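Uroporphyrinogen III cosynthase (HemD) (Helicobacter pylori, PDB 3P9Z) probably catalyses cyclization of the linear tetrapyrrole hydroxymethylbilane to the macrocycle uroporphyrinogen III, with loss of water, in porphyrin biosynthesis. Local coordinates at residues Met4-Tyr18 and Ser213-Arg225. Sequence-based numbering, arbitrary orientation.
Sequences MREIVWVHSQRIAPY and SLEACLELALSLR
Trp-9 pushes the six-membered end of its indole against the first turns of helix 214-223, crossing the side chain of Leu-218 at about a right angle. CH2 meets Leu-214 O at 3.3 Å, the oxygen lying at the ring edge and in its plane, while CZ2 touches Leu-218 CB and CZ3 touches Cys-217 CB. On one indole face sits Ile-15 CD1. Leu-214 CD1 meets Ile-15 CD1 (4.1 Å) and His-11 NE2, while its CD2 lies over one face of the imidazole in a CH-pi contact, 4.3 Å from the ring centroid, and packs on Trp-9 CZ3. His-11 ND1 is hydrogen-bonded to Thr-168 OG1, which should restrict rotation of the ring. Further along, Leu-218, with CG anti to its backbone N (chi1 -174°), comes toward Tyr-18 from the opposite direction, its CD1 reaching the phenol end obliquely, 3.8 Å from Tyr-18 CZ. Ile-7 CD1 rests on both Ala-221 CB (3.9 Å) and Leu-222 CD2 (3.7 Å), Ile-7 crossing Leu-222 at about a right angle. Near the ends of the modelled chain, Arg-5 N donates to Arg-225 O (3.2 Å) in a nearly straight bond, 178° at the hydrogen. Beside it the selenomethionine Met-4 lays CE over the centre of the Arg-225 guanidinium, 3.7 Å above its plane. Strand 7-10, between parallel strands 19-28 and 164-167, runs roughly antiparallel to the helix (151°) in one of the two alpha/beta lobes of the HemD fold. The middle is apolar packing; Leu-214 O already accepts from Leu-218 N, and the one direct hydrogen bond joins the Arg-5 and Arg-225 ends.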
loop_
_atom_site.group_PDB
_atom_site.type_symbol
_atom_site.label_atom_id
_atom_site.label_comp_id
_atom_site.label_asym_id
_atom_site.label_seq_id
_atom_site.Cartn_x
_atom_site.Cartn_y
_atom_site.Cartn_z
HETATM N N MSE A 4 19.674 13.125 22.151
HETATM C CA MSE A 4 19.183 13.014 20.754
HETATM C C MSE A 4 17.990 12.062 20.695
HETATM O O MSE A 4 18.019 10.967 21.272
HETATM C CB MSE A 4 20.298 12.522 19.834
HETATM C CG MSE A 4 19.891 12.448 18.381
HETATM SE SE MSE A 4 21.404 12.269 17.151
HETATM C CE MSE A 4 22.193 14.054 17.386
ATOM N N ARG A 5 16.950 12.483 19.982
ATOM C CA ARG A 5 15.693 11.727 19.906
ATOM C C ARG A 5 15.800 10.571 18.904
ATOM O O ARG A 5 16.412 10.729 17.859
ATOM C CB ARG A 5 14.540 12.670 19.541
ATOM C CG ARG A 5 14.420 13.895 20.462
ATOM C CD ARG A 5 13.309 14.828 20.006
ATOM N NE ARG A 5 12.010 14.188 20.166
ATOM C CZ ARG A 5 10.851 14.685 19.749
ATOM N NH1 ARG A 5 10.790 15.878 19.154
ATOM N NH2 ARG A 5 9.742 13.997 19.962
ATOM N N GLU A 6 15.214 9.422 19.242
ATOM C CA GLU A 6 15.195 8.252 18.364
ATOM C C GLU A 6 14.173 8.413 17.236
ATOM O O GLU A 6 13.034 8.777 17.488
ATOM C CB GLU A 6 14.814 7.002 19.151
ATOM C CG GLU A 6 15.963 6.232 19.795
ATOM C CD GLU A 6 15.627 4.746 19.927
ATOM O OE1 GLU A 6 15.252 4.105 18.914
ATOM O OE2 GLU A 6 15.727 4.221 21.051
ATOM N N ILE A 7 14.577 8.099 16.012
ATOM C CA ILE A 7 13.689 8.121 14.856
ATOM C C ILE A 7 13.184 6.692 14.546
ATOM O O ILE A 7 13.982 5.774 14.289
ATOM C CB ILE A 7 14.388 8.766 13.646
ATOM C CG1 ILE A 7 14.681 10.245 13.929
ATOM C CG2 ILE A 7 13.564 8.598 12.351
ATOM C CD1 ILE A 7 15.682 10.899 12.967
ATOM N N VAL A 8 11.862 6.521 14.589
ATOM C CA VAL A 8 11.220 5.222 14.360
ATOM C C VAL A 8 10.251 5.256 13.161
ATOM O O VAL A 8 9.357 6.100 13.093
ATOM C CB VAL A 8 10.473 4.744 15.629
ATOM C CG1 VAL A 8 9.957 3.316 15.474
ATOM C CG2 VAL A 8 11.377 4.827 16.844
ATOM N N TRP A 9 10.441 4.325 12.225
ATOM C CA TRP A 9 9.561 4.168 11.073
ATOM C C TRP A 9 8.414 3.233 11.444
ATOM O O TRP A 9 8.631 2.150 12.008
ATOM C CB TRP A 9 10.327 3.566 9.897
ATOM C CG TRP A 9 11.456 4.413 9.371
ATOM C CD1 TRP A 9 12.745 4.414 9.803
ATOM C CD2 TRP A 9 11.387 5.371 8.305
ATOM N NE1 TRP A 9 13.502 5.310 9.068
ATOM C CE2 TRP A 9 12.685 5.911 8.143
ATOM C CE3 TRP A 9 10.360 5.808 7.459
ATOM C CZ2 TRP A 9 12.980 6.880 7.175
ATOM C CZ3 TRP A 9 10.653 6.763 6.484
ATOM C CH2 TRP A 9 11.953 7.292 6.358
ATOM N N VAL A 10 7.195 3.655 11.129
ATOM C CA VAL A 10 6.009 2.834 11.278
ATOM C C VAL A 10 5.529 2.648 9.842
ATOM O O VAL A 10 4.912 3.541 9.252
ATOM C CB VAL A 10 4.928 3.522 12.161
ATOM C CG1 VAL A 10 3.776 2.564 12.452
ATOM C CG2 VAL A 10 5.535 4.043 13.481
ATOM N N HIS A 11 5.839 1.480 9.283
ATOM C CA HIS A 11 5.888 1.295 7.838
ATOM C C HIS A 11 5.851 -0.220 7.521
ATOM O O HIS A 11 5.802 -1.062 8.425
ATOM C CB HIS A 11 7.182 1.971 7.335
ATOM C CG HIS A 11 7.426 1.847 5.863
ATOM N ND1 HIS A 11 6.494 2.206 4.916
ATOM C CD2 HIS A 11 8.515 1.414 5.177
ATOM C CE1 HIS A 11 6.995 2.000 3.709
ATOM N NE2 HIS A 11 8.217 1.509 3.841
ATOM N N SER A 12 5.858 -0.568 6.246
ATOM C CA SER A 12 5.689 -1.982 5.847
ATOM C C SER A 12 7.010 -2.742 5.674
ATOM O O SER A 12 7.014 -3.969 5.562
ATOM C CB SER A 12 4.884 -2.060 4.556
ATOM O OG SER A 12 5.456 -1.179 3.606
ATOM N N GLN A 13 8.121 -2.010 5.673
ATOM C CA GLN A 13 9.430 -2.589 5.398
ATOM C C GLN A 13 10.487 -1.942 6.257
ATOM O O GLN A 13 10.402 -0.755 6.557
ATOM C CB GLN A 13 9.791 -2.393 3.928
ATOM C CG GLN A 13 9.513 -3.626 3.056
ATOM C CD GLN A 13 8.829 -3.246 1.755
ATOM O OE1 GLN A 13 7.604 -3.358 1.634
ATOM N NE2 GLN A 13 9.605 -2.766 0.785
ATOM N N ARG A 14 11.483 -2.727 6.645
ATOM C CA ARG A 14 12.579 -2.246 7.463
ATOM C C ARG A 14 13.408 -1.231 6.685
ATOM O O ARG A 14 13.722 -1.430 5.503
ATOM C CB ARG A 14 13.456 -3.417 7.935
ATOM C CG ARG A 14 14.476 -3.011 8.981
ATOM C CD ARG A 14 14.956 -4.194 9.806
ATOM N NE ARG A 14 16.157 -4.787 9.224
ATOM C CZ ARG A 14 17.402 -4.357 9.442
ATOM N NH1 ARG A 14 17.636 -3.315 10.236
ATOM N NH2 ARG A 14 18.422 -4.970 8.856
ATOM N N ILE A 15 13.707 -0.120 7.348
ATOM C CA ILE A 15 14.606 0.883 6.807
ATOM C C ILE A 15 15.852 0.920 7.711
ATOM O O ILE A 15 15.906 1.655 8.702
ATOM C CB ILE A 15 13.883 2.261 6.628
ATOM C CG1 ILE A 15 12.796 2.152 5.540
ATOM C CG2 ILE A 15 14.862 3.400 6.259
ATOM C CD1 ILE A 15 11.621 3.109 5.738
ATOM N N ALA A 16 16.823 0.067 7.379
ATOM C CA ALA A 16 18.089 -0.068 8.131
ATOM C C ALA A 16 18.898 1.221 8.044
ATOM O O ALA A 16 18.946 1.820 6.991
ATOM C CB ALA A 16 18.914 -1.251 7.557
ATOM N N PRO A 17 19.553 1.642 9.145
ATOM C CA PRO A 17 19.647 0.996 10.450
ATOM C C PRO A 17 18.579 1.501 11.434
ATOM O O PRO A 17 18.684 1.267 12.637
ATOM C CB PRO A 17 21.036 1.410 10.922
ATOM C CG PRO A 17 21.185 2.832 10.391
ATOM C CD PRO A 17 20.312 2.911 9.125
ATOM N N TYR A 18 17.543 2.167 10.926
ATOM C CA TYR A 18 16.552 2.786 11.815
ATOM C C TYR A 18 15.605 1.741 12.378
ATOM O O TYR A 18 15.178 0.833 11.659
ATOM C CB TYR A 18 15.740 3.865 11.073
ATOM C CG TYR A 18 16.544 5.101 10.729
ATOM C CD1 TYR A 18 16.649 6.159 11.633
ATOM C CD2 TYR A 18 17.198 5.205 9.512
ATOM C CE1 TYR A 18 17.396 7.293 11.332
ATOM C CE2 TYR A 18 17.946 6.337 9.187
ATOM C CZ TYR A 18 18.046 7.373 10.107
ATOM O OH TYR A 18 18.785 8.492 9.796
ATOM N N SER A 213 7.177 11.217 0.145
ATOM C CA SER A 213 8.175 10.183 -0.082
ATOM C C SER A 213 8.828 9.825 1.248
ATOM O O SER A 213 8.776 10.610 2.201
ATOM C CB SER A 213 9.222 10.671 -1.080
ATOM O OG SER A 213 10.041 11.669 -0.489
ATOM N N LEU A 214 9.421 8.635 1.318
ATOM C CA LEU A 214 10.163 8.215 2.502
ATOM C C LEU A 214 11.339 9.149 2.740
ATOM O O LEU A 214 11.644 9.485 3.885
ATOM C CB LEU A 214 10.663 6.762 2.364
ATOM C CG LEU A 214 9.603 5.680 2.132
ATOM C CD1 LEU A 214 10.287 4.301 2.035
ATOM C CD2 LEU A 214 8.562 5.691 3.245
ATOM N N GLU A 215 11.982 9.564 1.649
ATOM C CA GLU A 215 13.117 10.476 1.716
ATOM C C GLU A 215 12.763 11.802 2.389
ATOM O O GLU A 215 13.482 12.258 3.282
ATOM C CB GLU A 215 13.699 10.727 0.315
ATOM C CG GLU A 215 14.340 9.482 -0.329
ATOM C CD GLU A 215 13.371 8.604 -1.147
ATOM O OE1 GLU A 215 12.132 8.741 -1.035
ATOM O OE2 GLU A 215 13.871 7.759 -1.918
ATOM N N ALA A 216 11.660 12.414 1.967
ATOM C CA ALA A 216 11.185 13.646 2.598
ATOM C C ALA A 216 10.770 13.452 4.062
ATOM O O ALA A 216 10.925 14.372 4.864
ATOM C CB ALA A 216 10.041 14.276 1.785
ATOM N N CYS A 217 10.266 12.269 4.416
ATOM C CA CYS A 217 9.938 11.968 5.810
ATOM C C CYS A 217 11.186 11.977 6.697
ATOM O O CYS A 217 11.148 12.413 7.855
ATOM C CB CYS A 217 9.272 10.595 5.944
ATOM S SG CYS A 217 7.597 10.468 5.306
ATOM N N LEU A 218 12.277 11.427 6.177
ATOM C CA LEU A 218 13.514 11.396 6.941
ATOM C C LEU A 218 14.147 12.793 7.078
ATOM O O LEU A 218 14.646 13.137 8.160
ATOM C CB LEU A 218 14.507 10.385 6.356
ATOM C CG LEU A 218 15.785 10.178 7.170
ATOM C CD1 LEU A 218 15.476 9.760 8.627
ATOM C CD2 LEU A 218 16.708 9.156 6.472
ATOM N N GLU A 219 14.119 13.585 6.004
ATOM C CA GLU A 219 14.633 14.954 6.080
ATOM C C GLU A 219 13.923 15.676 7.217
ATOM O O GLU A 219 14.564 16.261 8.077
ATOM C CB GLU A 219 14.443 15.729 4.766
ATOM C CG GLU A 219 15.360 15.321 3.649
ATOM C CD GLU A 219 16.820 15.718 3.885
ATOM O OE1 GLU A 219 17.092 16.725 4.602
ATOM O OE2 GLU A 219 17.696 15.021 3.328
ATOM N N LEU A 220 12.600 15.587 7.230
ATOM C CA LEU A 220 11.803 16.208 8.280
ATOM C C LEU A 220 12.182 15.656 9.656
ATOM O O LEU A 220 12.439 16.434 10.577
ATOM C CB LEU A 220 10.299 16.047 8.008
ATOM C CG LEU A 220 9.291 16.641 9.019
ATOM C CD1 LEU A 220 9.565 18.119 9.331
ATOM C CD2 LEU A 220 7.865 16.461 8.486
ATOM N N ALA A 221 12.234 14.327 9.786
ATOM C CA ALA A 221 12.605 13.699 11.059
ATOM C C ALA A 221 13.965 14.176 11.565
ATOM O O ALA A 221 14.107 14.543 12.743
ATOM C CB ALA A 221 12.572 12.166 10.946
ATOM N N LEU A 222 14.952 14.202 10.671
ATOM C CA LEU A 222 16.310 14.611 11.044
ATOM C C LEU A 222 16.393 16.082 11.448
ATOM O O LEU A 222 17.193 16.430 12.308
ATOM C CB LEU A 222 17.306 14.321 9.929
ATOM C CG LEU A 222 17.577 12.840 9.630
ATOM C CD1 LEU A 222 18.367 12.721 8.334
ATOM C CD2 LEU A 222 18.325 12.191 10.784
ATOM N N SER A 223 15.573 16.935 10.840
ATOM C CA SER A 223 15.548 18.348 11.224
ATOM C C SER A 223 15.052 18.531 12.666
ATOM O O SER A 223 15.187 19.602 13.250
ATOM C CB SER A 223 14.662 19.147 10.267
ATOM O OG SER A 223 13.300 18.807 10.452
ATOM N N LEU A 224 14.472 17.476 13.228
ATOM C CA LEU A 224 13.833 17.548 14.540
ATOM C C LEU A 224 14.567 16.744 15.612
ATOM O O LEU A 224 14.199 16.797 16.791
ATOM C CB LEU A 224 12.359 17.100 14.454
ATOM C CG LEU A 224 11.375 18.009 13.712
ATOM C CD1 LEU A 224 10.104 17.259 13.387
ATOM C CD2 LEU A 224 11.049 19.281 14.512
ATOM N N ARG A 225 15.607 16.011 15.220
ATOM C CA ARG A 225 16.252 15.075 16.143
ATOM C C ARG A 225 17.012 15.815 17.255
ATOM O O ARG A 225 17.260 15.240 18.317
ATOM C CB ARG A 225 17.177 14.101 15.406
ATOM C CG ARG A 225 18.465 14.742 14.953
ATOM C CD ARG A 225 19.377 13.801 14.177
ATOM N NE ARG A 225 20.672 14.447 13.961
ATOM C CZ ARG A 225 21.799 13.801 13.680
ATOM N NH1 ARG A 225 21.794 12.478 13.575
ATOM N NH2 ARG A 225 22.935 14.478 13.520
#